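PDB 1XP4: D-alanyl-D-alanine carboxypeptidase from Streptococcus pneumoniae R6, which probably removes the terminal D-alanine from the peptide side chains of cell-wall precursors, acting as a serine-type carboxypeptidase in peptidoglycan synthesis. Local coordinates for residues A129-L132 with E133-I136; V173-V176 with A177-I181. All blocks are in the same frame, centred on the assembly; numbering follows the deposited sequence.

Interaction 1: A129-L132 with E133-I136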
# COMPACT_ATOMS: atom_id res chain seq x y z
N ALA A 129 -13.86 7.60 7.58
CA ALA A 129 -13.57 7.15 8.92
C ALA A 129 -12.28 6.37 8.94
O ALA A 129 -11.42 6.59 9.80
CB ALA A 129 -14.70 6.29 9.44
N LYS A 130 -12.14 5.44 8.00
CA LYS A 130 -10.95 4.61 7.89
C LYS A 130 -9.69 5.46 7.77
O LYS A 130 -8.68 5.19 8.41
CB LYS A 130 -11.08 3.68 6.68
CG LYS A 130 -9.88 2.76 6.48
CD LYS A 130 -9.59 1.91 7.72
CE LYS A 130 -10.68 0.87 8.00
NZ LYS A 130 -10.28 -0.06 9.11
N LEU A 131 -9.74 6.50 6.94
CA LEU A 131 -8.58 7.35 6.79
C LEU A 131 -8.22 8.01 8.13
O LEU A 131 -7.04 8.12 8.47
CB LEU A 131 -8.83 8.43 5.72
CG LEU A 131 -8.91 7.96 4.25
CD1 LEU A 131 -9.05 9.18 3.35
CD2 LEU A 131 -7.67 7.19 3.87
N LEU A 132 -9.23 8.43 8.89
CA LEU A 132 -8.97 9.06 10.18
C LEU A 132 -8.32 8.09 11.14
O LEU A 132 -7.53 8.50 12.00
CB LEU A 132 -10.27 9.60 10.78
CG LEU A 132 -10.83 10.83 10.07
CD1 LEU A 132 -12.15 11.25 10.69
CD2 LEU A 132 -9.81 11.96 10.15
N GLU A 133 -8.65 6.81 11.01
CA GLU A 133 -8.07 5.77 11.85
C GLU A 133 -6.57 5.73 11.57
O GLU A 133 -5.75 5.67 12.48
CB GLU A 133 -8.65 4.42 11.49
CG GLU A 133 -9.69 3.89 12.41
CD GLU A 133 -10.12 2.50 12.01
OE1 GLU A 133 -9.23 1.65 11.77
OE2 GLU A 133 -11.34 2.26 11.92
N TRP A 134 -6.24 5.74 10.29
CA TRP A 134 -4.86 5.68 9.85
C TRP A 134 -4.06 6.95 10.12
O TRP A 134 -2.88 7.03 9.78
CB TRP A 134 -4.83 5.34 8.36
CG TRP A 134 -5.36 3.97 8.04
CD1 TRP A 134 -5.33 2.87 8.85
CD2 TRP A 134 -5.90 3.53 6.78
NE1 TRP A 134 -5.81 1.77 8.18
CE2 TRP A 134 -6.16 2.14 6.91
CE3 TRP A 134 -6.17 4.16 5.56
CZ2 TRP A 134 -6.70 1.38 5.86
CZ3 TRP A 134 -6.70 3.40 4.52
CH2 TRP A 134 -6.95 2.02 4.68
N GLY A 135 -4.69 7.95 10.72
CA GLY A 135 -3.96 9.16 11.01
C GLY A 135 -3.93 10.16 9.87
O GLY A 135 -3.20 11.15 9.93
N ILE A 136 -4.70 9.90 8.83
CA ILE A 136 -4.75 10.81 7.70
C ILE A 136 -5.94 11.72 7.95
O ILE A 136 -7.08 11.28 7.91
CB ILE A 136 -4.95 10.05 6.37
CG1 ILE A 136 -3.78 9.09 6.15
CG2 ILE A 136 -5.09 11.04 5.21
CD1 ILE A 136 -3.95 8.18 4.97
O HOH W 1 -7.48 -0.61 10.13
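Lys130 lays its aliphatic chain over one face of the Trp134 indole, where the last turn of helix 120-133 gives way to a loop. Lys130 CG sits 3.5 Å from the centroid of the six-membered ring of Trp134, 14° off its normal, a CH-pi contact. The chain leaves with CG anti to the backbone N (chi1 180°), and bends at chi2 and chi3 then carry CD along the ring and lift NZ past its rim toward Glu133. Lys130 NZ forms a salt bridge with Glu133 OE1 at 3.3 Å, weak as a hydrogen bond; Glu53 of helix 44-57 is its stronger partner. A water accepts from Lys130 NZ and, weakly, from Trp134 NE1. Beside the indole, Leu131 CD2 meets Trp134 CE3 obliquely at 3.8 Å and Ile136 CD1 at 4.0 Å.

A Schellman motif ends the helix: Ile136 N bonds back to Leu131 O at 3.0 Å and Gly135 N to Leu132 O at 3.2 Å. Gly135 has positive phi (86°), where a CB would press against the preceding carbonyl oxygen. Lysine thus serves twice, its methylenes covering an aromatic face while its ammonium, paired with the carboxylates of Glu133 and Glu53, is probably kept protonated.

Interaction 2: V173-V176 with A177-I181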
# COMPACT_ATOMS: atom_id res chain seq x y z
N VAL A 173 -1.16 8.70 0.47
CA VAL A 173 -1.29 7.53 -0.40
C VAL A 173 -0.35 6.41 0.03
O VAL A 173 -0.75 5.25 0.08
CB VAL A 173 -1.01 7.90 -1.86
CG1 VAL A 173 -1.17 6.68 -2.74
CG2 VAL A 173 -1.97 8.98 -2.32
N ALA A 174 0.89 6.77 0.35
CA ALA A 174 1.87 5.79 0.79
C ALA A 174 1.30 5.01 1.97
O ALA A 174 1.35 3.78 2.00
CB ALA A 174 3.15 6.50 1.21
N ILE A 175 0.76 5.74 2.94
CA ILE A 175 0.18 5.11 4.11
C ILE A 175 -0.90 4.11 3.66
O ILE A 175 -0.86 2.93 4.04
CB ILE A 175 -0.41 6.19 5.06
CG1 ILE A 175 0.75 6.96 5.71
CG2 ILE A 175 -1.33 5.55 6.11
CD1 ILE A 175 0.35 8.16 6.61
N VAL A 176 -1.83 4.56 2.84
CA VAL A 176 -2.89 3.70 2.32
C VAL A 176 -2.32 2.45 1.67
O VAL A 176 -2.67 1.32 2.02
CB VAL A 176 -3.75 4.46 1.28
CG1 VAL A 176 -4.71 3.50 0.59
CG2 VAL A 176 -4.50 5.60 1.97
N ALA A 177 -1.44 2.64 0.70
CA ALA A 177 -0.83 1.51 0.02
C ALA A 177 -0.17 0.58 1.04
O ALA A 177 -0.35 -0.64 0.99
CB ALA A 177 0.19 2.00 -1.00
N ARG A 178 0.58 1.14 1.97
CA ARG A 178 1.25 0.31 2.96
C ARG A 178 0.27 -0.50 3.80
O ARG A 178 0.43 -1.72 3.94
CB ARG A 178 2.13 1.15 3.88
CG ARG A 178 2.98 0.30 4.80
CD ARG A 178 3.71 1.14 5.85
NE ARG A 178 4.47 0.29 6.76
CZ ARG A 178 4.39 0.37 8.09
NH1 ARG A 178 3.59 1.26 8.66
NH2 ARG A 178 5.08 -0.47 8.84
N ASN A 179 -0.74 0.16 4.36
CA ASN A 179 -1.70 -0.55 5.19
C ASN A 179 -2.40 -1.66 4.42
O ASN A 179 -2.66 -2.74 4.97
CB ASN A 179 -2.74 0.42 5.75
CG ASN A 179 -2.13 1.40 6.72
OD1 ASN A 179 -1.12 1.09 7.35
ND2 ASN A 179 -2.74 2.57 6.86
N LEU A 180 -2.71 -1.40 3.16
CA LEU A 180 -3.37 -2.40 2.33
C LEU A 180 -2.46 -3.62 2.11
O LEU A 180 -2.84 -4.75 2.42
CB LEU A 180 -3.77 -1.80 0.99
CG LEU A 180 -4.38 -2.81 -0.01
CD1 LEU A 180 -5.57 -3.49 0.61
CD2 LEU A 180 -4.77 -2.10 -1.28
N ILE A 181 -1.26 -3.39 1.59
CA ILE A 181 -0.32 -4.48 1.32
C ILE A 181 0.06 -5.29 2.56
O ILE A 181 0.14 -6.52 2.51
CB ILE A 181 0.97 -3.96 0.66
CG1 ILE A 181 0.66 -3.43 -0.73
CG2 ILE A 181 2.01 -5.06 0.58
CD1 ILE A 181 1.87 -2.81 -1.42
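Ile175 and Asn179, one helical turn apart, extend side by side in the same direction from helix 170-183, and CG2 of Ile175 touches ND2 of Asn179 at 3.4 Å. With its CG beside the backbone N (chi1 -66°), Asn179 folds its amide back along the helix, bringing its CG to 3.3 Å from Ile175 O. The amide does not bond to that oxygen: the angle at ND2 is poor, and the contact is one of packing.

Backbone hydrogen bonds do most of the joining. Ala177 N reaches Val173 O at 2.8 Å with an almost straight N-H...O angle of 176°, and Asn179 N reaches Ile175 O at 2.8 Å. Arg178 N to Ala174 O and Leu180 N to Val176 O complete four successive i to i+4 bonds, the pattern of a regular alpha-helix.

The remaining side chains serve partners elsewhere in the fold. Arg178 is extended from CG to NE, and its guanidinium bonds to the carbonyl oxygens of Ala22 and Asn23, which suits a long, multiply donating group at the helix flank. The small side chain of Ala177 touches Val236 and Ile247, which suits a helix lying close against the sheet, while Val173 adds contacts to Val236 and Val249. Val176 and Leu180 turn their branched chains to helix 44-57, so adjoining flanks of helix 170-183 rest on strands 234-241 and 244-253 and on helix 44-57.

Interaction 1 comes first along the chain, at the end of helix 120-133, and interaction 2 follows within helix 170-183; their centres lie 12 Å apart. They touch directly: Trp134 packs on Asn179, and Ile136 CD1 meets Ile175 CG2 at 3.9 Å, while Leu131 and Ile136 both reach Val176. Helix 44-57, which begins at the predicted proton acceptor Lys44, is shared: Lys130, Leu131 and Trp134 meet it from one contact, Val176 and Leu180 from the other. The contacts thus link the end of helix 120-133 and the loop that follows, through helix 170-183, to the antiparallel sheet. The side chains of Leu180 and Trp134 are about 9 and 12 Å from that of Lys44, near the predicted catalytic centre but not in it.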